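Local atomic coordinates of molybdopterin adenylyltransferase (Helicobacter pylori, PDB entry 4XCW), a protein that probably transfers an adenylyl group from ATP to molybdopterin, an activation step that precedes metal insertion in molybdenum cofactor biosynthesis. Residues B[51-61]-B[83-93]. Residues are numbered along the deposited sequence; the frame is centred on the assembly and turned at random. Where two conformers were deposited one is given.
Sequences DERDLIEKSLI and RDITPEATKKV
Ala-89 and Ile-56 mark the tight part of this helix pair: CB of Ala-89 lies 3.6 Å from Ile-56 CG2 and also touches Glu-57 CG. The small methyl is consistent with the 8.7 Å approach of the axes of 53-61 and 86-93. These segments cross at -48°. Ile-56 has CG1 beside its backbone N (chi1 -62°), which turns CG2 onto Ala-89 and carries CD1 to within 3.5 Å of Ile-85 CD1. One helical turn further on, Val-93 spreads its two methyls, CG1 against Ile-61 CG1 at 3.7 Å and CG2 against Leu-60 CD1, the latter pair meeting nearly at right angles. Leu-60, Thr-90 and Val-93 also rest on strands of the central sheet, so both helices pack on the same face of this alpha/beta fold.

The outer side is polar and looser. Arg-53 and Lys-92 are exposed there, and the carboxylate end of Glu-57 crosses Lys-92 obliquely near CG. At the loop end, Arg-83 NH2 donates to Glu-52 OE2 at 2.9 Å in a nearly straight hydrogen bond (171°) that is part of a salt bridge; the oxygen sits in the guanidinium plane but is approached from above the carboxylate plane. Nearby, a water donates to Asp-51 OD1 at 2.6 Å, accepts from Ile-85 N at 3.1 Å and hydrogen-bonds Thr-86 OG1, which also bonds Gly-76.

Apolar contacts thus fill the space between the helices, whereas charge pairing and water join the loops; Arg-83 has two acidic partners, Glu-52 at NH2 and Asp-15 at NE, which probably limit the rotation of its guanidinium.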
loop_
_atom_site.group_PDB
_atom_site.type_symbol
_atom_site.label_atom_id
_atom_site.label_comp_id
_atom_site.label_asym_id
_atom_site.label_seq_id
_atom_site.Cartn_x
_atom_site.Cartn_y
_atom_site.Cartn_z
ATOM N N ASP B 51 -7.965 -24.169 3.559
ATOM C CA ASP B 51 -7.246 -22.984 4.023
ATOM C C ASP B 51 -5.887 -23.344 4.611
ATOM O O ASP B 51 -5.579 -22.974 5.746
ATOM C CB ASP B 51 -8.066 -22.230 5.074
ATOM C CG ASP B 51 -9.158 -21.384 4.463
ATOM O OD1 ASP B 51 -8.874 -20.657 3.487
ATOM O OD2 ASP B 51 -10.298 -21.435 4.967
ATOM N N GLU B 52 -5.090 -24.086 3.847
ATOM C CA GLU B 52 -3.735 -24.440 4.256
ATOM C C GLU B 52 -2.771 -23.780 3.290
ATOM O O GLU B 52 -2.899 -23.943 2.076
ATOM C CB GLU B 52 -3.529 -25.959 4.272
ATOM C CG GLU B 52 -4.570 -26.734 5.053
ATOM C CD GLU B 52 -4.441 -26.546 6.553
ATOM O OE1 GLU B 52 -3.372 -26.090 7.009
ATOM O OE2 GLU B 52 -5.411 -26.858 7.277
ATOM N N ARG B 53 -1.816 -23.026 3.825
ATOM C CA ARG B 53 -0.956 -22.196 2.986
ATOM C C ARG B 53 -0.236 -22.986 1.896
ATOM O O ARG B 53 -0.271 -22.599 0.726
ATOM C CB ARG B 53 0.076 -21.447 3.835
ATOM C CG ARG B 53 0.881 -20.425 3.034
ATOM C CD ARG B 53 1.961 -19.768 3.874
ATOM N NE ARG B 53 2.849 -20.752 4.484
ATOM C CZ ARG B 53 4.000 -21.156 3.956
ATOM N NH1 ARG B 53 4.414 -20.658 2.799
ATOM N NH2 ARG B 53 4.738 -22.060 4.585
ATOM N N ASP B 54 0.413 -24.088 2.262
ATOM C CA ASP B 54 1.203 -24.810 1.270
ATOM C C ASP B 54 0.318 -25.385 0.162
ATOM O O ASP B 54 0.720 -25.429 -1.003
ATOM C CB ASP B 54 2.026 -25.925 1.916
ATOM C CG ASP B 54 3.061 -26.499 0.965
ATOM O OD1 ASP B 54 3.797 -25.705 0.333
ATOM O OD2 ASP B 54 3.120 -27.739 0.830
ATOM N N LEU B 55 -0.890 -25.806 0.519
ATOM C CA LEU B 55 -1.818 -26.342 -0.468
ATOM C C LEU B 55 -2.262 -25.267 -1.451
ATOM O O LEU B 55 -2.378 -25.514 -2.652
ATOM C CB LEU B 55 -3.038 -26.962 0.219
ATOM C CG LEU B 55 -2.831 -28.354 0.810
ATOM C CD1 LEU B 55 -4.128 -28.884 1.404
ATOM C CD2 LEU B 55 -2.290 -29.298 -0.253
ATOM N N ILE B 56 -2.514 -24.067 -0.949
ATOM C CA ILE B 56 -2.892 -22.971 -1.833
ATOM C C ILE B 56 -1.725 -22.576 -2.740
ATOM O O ILE B 56 -1.912 -22.326 -3.930
ATOM C CB ILE B 56 -3.379 -21.760 -1.033
ATOM C CG1 ILE B 56 -4.629 -22.150 -0.238
ATOM C CG2 ILE B 56 -3.662 -20.579 -1.961
ATOM C CD1 ILE B 56 -5.445 -20.975 0.246
ATOM N N GLU B 57 -0.517 -22.545 -2.185
ATOM C CA GLU B 57 0.665 -22.243 -2.994
ATOM C C GLU B 57 0.816 -23.262 -4.114
ATOM O O GLU B 57 1.005 -22.903 -5.271
ATOM C CB GLU B 57 1.930 -22.231 -2.137
ATOM C CG GLU B 57 1.981 -21.113 -1.111
ATOM C CD GLU B 57 3.262 -21.124 -0.308
ATOM O OE1 GLU B 57 4.227 -21.800 -0.732
ATOM O OE2 GLU B 57 3.305 -20.452 0.744
ATOM N N LYS B 58 0.737 -24.541 -3.757
ATOM C CA LYS B 58 0.865 -25.610 -4.738
ATOM C C LYS B 58 -0.177 -25.514 -5.842
ATOM O O LYS B 58 0.124 -25.753 -7.005
ATOM C CB LYS B 58 0.764 -26.968 -4.048
ATOM C CG LYS B 58 2.017 -27.368 -3.295
ATOM C CD LYS B 58 1.847 -28.727 -2.643
ATOM C CE LYS B 58 3.146 -29.214 -2.023
ATOM N NZ LYS B 58 2.956 -30.505 -1.309
ATOM N N SER B 59 -1.406 -25.169 -5.475
ATOM C CA SER B 59 -2.490 -25.030 -6.445
ATOM C C SER B 59 -2.239 -23.866 -7.394
ATOM O O SER B 59 -2.380 -24.000 -8.608
ATOM C CB SER B 59 -3.830 -24.838 -5.733
ATOM O OG SER B 59 -4.889 -24.723 -6.669
ATOM N N LEU B 60 -1.874 -22.718 -6.829
ATOM C CA LEU B 60 -1.544 -21.549 -7.638
ATOM C C LEU B 60 -0.404 -21.874 -8.601
ATOM O O LEU B 60 -0.450 -21.533 -9.782
ATOM C CB LEU B 60 -1.153 -20.365 -6.751
ATOM C CG LEU B 60 -2.268 -19.690 -5.953
ATOM C CD1 LEU B 60 -1.679 -18.671 -4.994
ATOM C CD2 LEU B 60 -3.262 -19.033 -6.897
ATOM N N ILE B 61 0.620 -22.546 -8.088
ATOM C CA ILE B 61 1.778 -22.872 -8.903
ATOM C C ILE B 61 1.378 -23.807 -10.044
ATOM O O ILE B 61 1.828 -23.639 -11.178
ATOM C CB ILE B 61 2.901 -23.487 -8.044
ATOM C CG1 ILE B 61 3.510 -22.402 -7.150
ATOM C CG2 ILE B 61 3.974 -24.126 -8.919
ATOM C CD1 ILE B 61 4.498 -22.911 -6.132
ATOM N N ARG B 83 -7.181 -17.978 9.742
ATOM C CA ARG B 83 -7.014 -18.902 8.621
ATOM C C ARG B 83 -7.218 -18.241 7.256
ATOM O O ARG B 83 -7.349 -18.929 6.240
ATOM C CB ARG B 83 -7.962 -20.091 8.782
ATOM C CG ARG B 83 -7.645 -20.933 9.997
ATOM C CD ARG B 83 -8.510 -22.179 10.057
ATOM N NE ARG B 83 -8.335 -23.016 8.875
ATOM C CZ ARG B 83 -7.380 -23.930 8.750
ATOM N NH1 ARG B 83 -6.508 -24.116 9.733
ATOM N NH2 ARG B 83 -7.293 -24.656 7.645
ATOM N N ASP B 84 -7.233 -16.909 7.232
ATOM C CA ASP B 84 -7.261 -16.174 5.967
ATOM C C ASP B 84 -5.842 -16.026 5.412
ATOM O O ASP B 84 -5.203 -14.984 5.576
ATOM C CB ASP B 84 -7.905 -14.793 6.143
ATOM C CG ASP B 84 -9.386 -14.871 6.454
ATOM O OD1 ASP B 84 -9.941 -15.983 6.477
ATOM O OD2 ASP B 84 -10.004 -13.807 6.661
ATOM N N ILE B 85 -5.346 -17.074 4.762
ATOM C CA ILE B 85 -3.939 -17.108 4.370
ATOM C C ILE B 85 -3.728 -17.048 2.859
ATOM O O ILE B 85 -2.625 -17.279 2.366
ATOM C CB ILE B 85 -3.257 -18.371 4.943
ATOM C CG1 ILE B 85 -4.126 -19.605 4.709
ATOM C CG2 ILE B 85 -3.040 -18.210 6.435
ATOM C CD1 ILE B 85 -3.966 -20.230 3.362
ATOM N N THR B 86 -4.785 -16.726 2.123
ATOM C CA THR B 86 -4.690 -16.642 0.668
ATOM C C THR B 86 -3.729 -15.542 0.167
ATOM O O THR B 86 -2.940 -15.803 -0.742
ATOM C CB THR B 86 -6.095 -16.443 0.046
ATOM O OG1 THR B 86 -6.929 -17.545 0.432
ATOM C CG2 THR B 86 -6.007 -16.391 -1.476
ATOM N N PRO B 87 -3.764 -14.325 0.758
ATOM C CA PRO B 87 -2.781 -13.340 0.286
ATOM C C PRO B 87 -1.332 -13.753 0.568
ATOM O O PRO B 87 -0.477 -13.506 -0.270
ATOM C CB PRO B 87 -3.147 -12.066 1.071
ATOM C CG PRO B 87 -4.594 -12.246 1.444
ATOM C CD PRO B 87 -4.731 -13.721 1.699
ATOM N N GLU B 88 -1.061 -14.353 1.726
ATOM C CA GLU B 88 0.288 -14.846 2.022
ATOM C C GLU B 88 0.778 -15.863 0.992
ATOM O O GLU B 88 1.937 -15.830 0.569
ATOM C CB GLU B 88 0.344 -15.491 3.405
ATOM C CG GLU B 88 0.375 -14.507 4.546
ATOM C CD GLU B 88 -0.999 -14.217 5.121
ATOM O OE1 GLU B 88 -1.996 -14.207 4.360
ATOM O OE2 GLU B 88 -1.078 -14.000 6.349
ATOM N N ALA B 89 -0.100 -16.790 0.623
ATOM C CA ALA B 89 0.245 -17.806 -0.359
ATOM C C ALA B 89 0.487 -17.153 -1.711
ATOM O O ALA B 89 1.392 -17.534 -2.439
ATOM C CB ALA B 89 -0.848 -18.852 -0.454
ATOM N N THR B 90 -0.323 -16.152 -2.033
ATOM C CA THR B 90 -0.191 -15.438 -3.294
ATOM C C THR B 90 1.151 -14.716 -3.366
ATOM O O THR B 90 1.847 -14.781 -4.381
ATOM C CB THR B 90 -1.354 -14.439 -3.470
ATOM O OG1 THR B 90 -2.588 -15.159 -3.369
ATOM C CG2 THR B 90 -1.283 -13.742 -4.829
ATOM N N LYS B 91 1.529 -14.057 -2.276
ATOM C CA LYS B 91 2.795 -13.328 -2.240
ATOM C C LYS B 91 3.981 -14.269 -2.371
ATOM O O LYS B 91 5.012 -13.935 -2.976
ATOM C CB LYS B 91 2.904 -12.516 -0.944
ATOM C CG LYS B 91 4.145 -11.639 -0.878
ATOM C CD LYS B 91 4.425 -11.167 0.543
ATOM C CE LYS B 91 3.251 -10.382 1.115
ATOM N NZ LYS B 91 3.543 -9.877 2.489
ATOM N N LYS B 92 3.838 -15.463 -1.808
ATOM C CA LYS B 92 4.927 -16.430 -1.815
ATOM C C LYS B 92 5.226 -16.933 -3.236
ATOM O O LYS B 92 6.388 -17.152 -3.596
ATOM C CB LYS B 92 4.589 -17.601 -0.881
ATOM C CG LYS B 92 5.631 -18.710 -0.861
ATOM C CD LYS B 92 7.011 -18.173 -0.516
ATOM C CE LYS B 92 8.085 -19.222 -0.759
ATOM N NZ LYS B 92 9.457 -18.647 -0.669
ATOM N N VAL B 93 4.194 -17.099 -4.058
ATOM C CA VAL B 93 4.417 -17.704 -5.373
ATOM C C VAL B 93 4.621 -16.664 -6.475
ATOM O O VAL B 93 5.022 -17.016 -7.584
ATOM C CB VAL B 93 3.252 -18.655 -5.778
ATOM C CG1 VAL B 93 2.970 -19.667 -4.672
ATOM C CG2 VAL B 93 1.999 -17.877 -6.124
HETATM O O HOH W 1 -7.116 -18.841 3.002
HETATM O O HOH W 2 -10.482 -18.435 5.308
HETATM O O HOH W 3 -3.609 -24.321 9.446
#